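Local atomic coordinates of aminoglycoside 6-adenylyltransferase (Bacillus subtilis, PDB entry 2PBE), a protein that confers bacterial resistance to streptomycin by transferring the adenylyl group of ATP, or the guanylyl group of GTP, to the antibiotic's O-6 position. Residues 7-18 with 214-222. Sequence-based numbering, arbitrary orientation.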
# COMPACT_ATOMS: atom_id res chain seq x y z
N GLN A 7 11.87 -6.62 3.49
CA GLN A 7 11.32 -5.69 2.54
C GLN A 7 11.34 -6.34 1.15
O GLN A 7 10.31 -6.45 0.51
CB GLN A 7 12.17 -4.41 2.53
CG GLN A 7 11.71 -3.36 1.54
CD GLN A 7 10.22 -3.08 1.62
OE1 GLN A 7 9.66 -2.97 2.72
NE2 GLN A 7 9.56 -2.97 0.46
N GLU A 8 12.52 -6.79 0.73
CA GLU A 8 12.69 -7.42 -0.57
C GLU A 8 11.79 -8.64 -0.77
O GLU A 8 11.25 -8.85 -1.85
CB GLU A 8 14.15 -7.83 -0.77
CG GLU A 8 15.15 -6.68 -0.63
CD GLU A 8 16.60 -7.11 -0.85
OE1 GLU A 8 17.16 -7.85 -0.01
OE2 GLU A 8 17.18 -6.71 -1.89
N MSE A 9 11.64 -9.43 0.29
CA MSE A 9 10.83 -10.63 0.22
C MSE A 9 9.37 -10.29 -0.02
O MSE A 9 8.74 -10.86 -0.90
CB MSE A 9 10.95 -11.45 1.52
CG MSE A 9 12.30 -12.14 1.71
SE MSE A 9 12.85 -13.27 0.20
CE MSE A 9 11.59 -14.70 0.41
N MSE A 10 8.86 -9.36 0.78
CA MSE A 10 7.48 -8.95 0.65
C MSE A 10 7.20 -8.37 -0.72
O MSE A 10 6.13 -8.59 -1.28
CB MSE A 10 7.10 -7.91 1.70
CG MSE A 10 6.99 -8.47 3.11
SE MSE A 10 5.92 -10.10 3.22
CE MSE A 10 4.42 -9.61 2.11
N ASP A 11 8.17 -7.62 -1.24
CA ASP A 11 8.02 -7.02 -2.56
C ASP A 11 7.74 -8.14 -3.56
O ASP A 11 6.76 -8.09 -4.30
CB ASP A 11 9.29 -6.27 -2.99
CG ASP A 11 9.51 -4.99 -2.21
OD1 ASP A 11 8.52 -4.26 -1.97
OD2 ASP A 11 10.68 -4.70 -1.86
N ILE A 12 8.59 -9.15 -3.57
CA ILE A 12 8.45 -10.26 -4.49
C ILE A 12 7.05 -10.89 -4.44
O ILE A 12 6.41 -11.05 -5.47
CB ILE A 12 9.52 -11.32 -4.18
CG1 ILE A 12 10.90 -10.69 -4.37
CG2 ILE A 12 9.37 -12.52 -5.07
CD1 ILE A 12 12.06 -11.55 -3.94
N PHE A 13 6.58 -11.22 -3.25
CA PHE A 13 5.28 -11.85 -3.12
C PHE A 13 4.13 -10.94 -3.56
O PHE A 13 3.20 -11.38 -4.23
CB PHE A 13 5.02 -12.28 -1.68
CG PHE A 13 6.09 -13.17 -1.09
CD1 PHE A 13 6.83 -14.06 -1.88
CD2 PHE A 13 6.32 -13.14 0.30
CE1 PHE A 13 7.80 -14.93 -1.30
CE2 PHE A 13 7.27 -14.00 0.92
CZ PHE A 13 8.02 -14.90 0.12
N LEU A 14 4.21 -9.68 -3.16
CA LEU A 14 3.18 -8.72 -3.51
C LEU A 14 3.21 -8.47 -5.02
O LEU A 14 2.17 -8.45 -5.70
CB LEU A 14 3.45 -7.41 -2.75
CG LEU A 14 2.44 -6.29 -2.55
CD1 LEU A 14 2.29 -5.47 -3.82
CD2 LEU A 14 1.11 -6.89 -2.10
N ASP A 15 4.42 -8.30 -5.54
CA ASP A 15 4.60 -8.05 -6.96
C ASP A 15 4.10 -9.21 -7.81
O ASP A 15 3.48 -9.02 -8.86
CB ASP A 15 6.08 -7.81 -7.26
CG ASP A 15 6.29 -7.13 -8.57
OD1 ASP A 15 5.91 -5.94 -8.67
OD2 ASP A 15 6.84 -7.77 -9.50
N PHE A 16 4.34 -10.41 -7.32
CA PHE A 16 3.89 -11.59 -8.04
C PHE A 16 2.38 -11.58 -8.18
O PHE A 16 1.85 -11.67 -9.30
CB PHE A 16 4.29 -12.86 -7.30
CG PHE A 16 3.87 -14.10 -8.01
CD1 PHE A 16 4.43 -14.43 -9.27
CD2 PHE A 16 2.90 -14.94 -7.45
CE1 PHE A 16 4.02 -15.59 -9.98
CE2 PHE A 16 2.47 -16.11 -8.14
CZ PHE A 16 3.02 -16.44 -9.41
N ALA A 17 1.70 -11.44 -7.05
CA ALA A 17 0.25 -11.43 -7.01
C ALA A 17 -0.34 -10.37 -7.93
O ALA A 17 -1.27 -10.65 -8.69
CB ALA A 17 -0.22 -11.20 -5.60
N LEU A 18 0.22 -9.16 -7.86
CA LEU A 18 -0.23 -8.04 -8.67
C LEU A 18 -0.32 -8.35 -10.15
O LEU A 18 -1.29 -7.97 -10.82
CB LEU A 18 0.69 -6.83 -8.50
CG LEU A 18 0.55 -5.92 -7.27
CD1 LEU A 18 1.69 -4.91 -7.23
CD2 LEU A 18 -0.78 -5.20 -7.33
N TYR A 214 4.27 2.71 4.99
CA TYR A 214 4.10 2.86 3.54
C TYR A 214 5.15 2.13 2.71
O TYR A 214 5.45 2.54 1.58
CB TYR A 214 4.08 4.37 3.21
CG TYR A 214 3.42 5.23 4.29
CD1 TYR A 214 2.01 5.23 4.47
CD2 TYR A 214 4.21 5.95 5.23
CE1 TYR A 214 1.40 5.93 5.56
CE2 TYR A 214 3.61 6.65 6.34
CZ TYR A 214 2.20 6.63 6.49
OH TYR A 214 1.61 7.27 7.57
N LYS A 215 5.68 1.03 3.24
CA LYS A 215 6.72 0.25 2.56
C LYS A 215 6.34 -0.35 1.20
O LYS A 215 7.22 -0.69 0.41
CB LYS A 215 7.23 -0.87 3.49
CG LYS A 215 6.16 -1.85 3.98
CD LYS A 215 6.57 -2.51 5.30
CE LYS A 215 7.49 -3.70 5.11
NZ LYS A 215 6.72 -4.90 4.70
N PHE A 216 5.05 -0.47 0.92
CA PHE A 216 4.59 -1.05 -0.35
C PHE A 216 4.26 -0.06 -1.46
O PHE A 216 3.96 -0.46 -2.58
CB PHE A 216 3.35 -1.93 -0.13
CG PHE A 216 3.56 -3.05 0.84
CD1 PHE A 216 4.69 -3.88 0.75
CD2 PHE A 216 2.59 -3.31 1.82
CE1 PHE A 216 4.87 -4.97 1.65
CE2 PHE A 216 2.74 -4.40 2.74
CZ PHE A 216 3.89 -5.23 2.65
N MSE A 217 4.34 1.22 -1.15
CA MSE A 217 4.00 2.24 -2.13
C MSE A 217 4.84 2.31 -3.40
O MSE A 217 4.31 2.70 -4.46
CB MSE A 217 3.97 3.61 -1.44
CG MSE A 217 2.71 3.83 -0.62
SE MSE A 217 1.07 3.42 -1.63
CE MSE A 217 0.73 5.12 -2.50
N LYS A 218 6.11 1.94 -3.32
CA LYS A 218 6.97 1.97 -4.50
C LYS A 218 6.45 0.90 -5.46
O LYS A 218 6.67 0.97 -6.68
CB LYS A 218 8.43 1.67 -4.14
CG LYS A 218 9.39 2.14 -5.19
CD LYS A 218 10.81 1.75 -4.85
CE LYS A 218 11.81 2.48 -5.72
NZ LYS A 218 11.43 2.40 -7.17
N ARG A 219 5.77 -0.08 -4.89
CA ARG A 219 5.22 -1.18 -5.67
C ARG A 219 3.81 -0.88 -6.18
O ARG A 219 3.06 -1.78 -6.50
CB ARG A 219 5.16 -2.44 -4.82
CG ARG A 219 5.18 -3.73 -5.58
CD ARG A 219 6.32 -4.55 -5.05
NE ARG A 219 7.58 -3.81 -5.09
CZ ARG A 219 8.18 -3.37 -6.20
NH1 ARG A 219 7.66 -3.61 -7.40
NH2 ARG A 219 9.29 -2.64 -6.11
N TYR A 220 3.46 0.39 -6.24
CA TYR A 220 2.14 0.76 -6.72
C TYR A 220 2.23 1.98 -7.60
O TYR A 220 1.47 2.12 -8.54
CB TYR A 220 1.23 1.08 -5.55
CG TYR A 220 0.71 -0.16 -4.88
CD1 TYR A 220 -0.20 -1.02 -5.54
CD2 TYR A 220 1.15 -0.52 -3.58
CE1 TYR A 220 -0.67 -2.22 -4.93
CE2 TYR A 220 0.71 -1.70 -2.95
CZ TYR A 220 -0.20 -2.55 -3.62
OH TYR A 220 -0.60 -3.71 -2.97
N LEU A 221 3.16 2.87 -7.25
CA LEU A 221 3.38 4.10 -8.00
C LEU A 221 4.28 3.81 -9.19
O LEU A 221 5.16 2.94 -9.12
CB LEU A 221 4.07 5.13 -7.11
CG LEU A 221 3.32 6.07 -6.19
CD1 LEU A 221 2.02 5.46 -5.73
CD2 LEU A 221 4.21 6.38 -5.00
N SER A 222 4.05 4.53 -10.27
CA SER A 222 4.87 4.39 -11.46
C SER A 222 6.17 5.11 -11.10
O SER A 222 6.29 5.65 -9.99
CB SER A 222 4.20 5.08 -12.64
OG SER A 222 4.06 6.46 -12.40
O HOH W 1 5.27 -3.25 -8.59
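The ring of Phe216 meets the helix at its edge: Met10 CB lies in the plane of the Phe216 ring, 3.7 Å from CE1 of that ring; one face is covered by CG of its neighbour Lys215, over the ring centre. Arg219 offers the edge of its guanidinium to two aspartates one helical turn apart. Its NE donates to Asp11 OD1 at 3.3 Å, that oxygen lying 13° out of the guanidinium plane, and NH1 donates to Asp15 OD1 at 3.2 Å, with a larger tilt. Both carboxylates stand steeply to the guanidinium, at 73° and 78°, and both oxygens are approached from above their own planes, evidence of a salt-bridge network without a flat bidentate pair. The Arg219 chain, bent at chi2 and chi3, crosses both acids at about a right angle, which puts NE beside Asp11 and NH1 beside Asp15. A water donates to Asp15 OD1 and weakly accepts from Arg219 NH1. Further along the helix, Leu14 CD1 approaches the Tyr220 ring obliquely, 3.5 Å from Tyr220 OH, and Leu18 CD2, also oblique to it, comes within 3.8 Å of Tyr220 CE1. At the other end Gln7 NE2 donates a weak hydrogen bond to Lys215 O, at 3.3 Å. The contact joins helix 6-19 to the loop between strand 207-209 and helix 223-230: Met10 also touches strands 23-28 and 45-51, Tyr220 stacks on Phe208 of strand 207-209, and Met217 packs against helix 177-204.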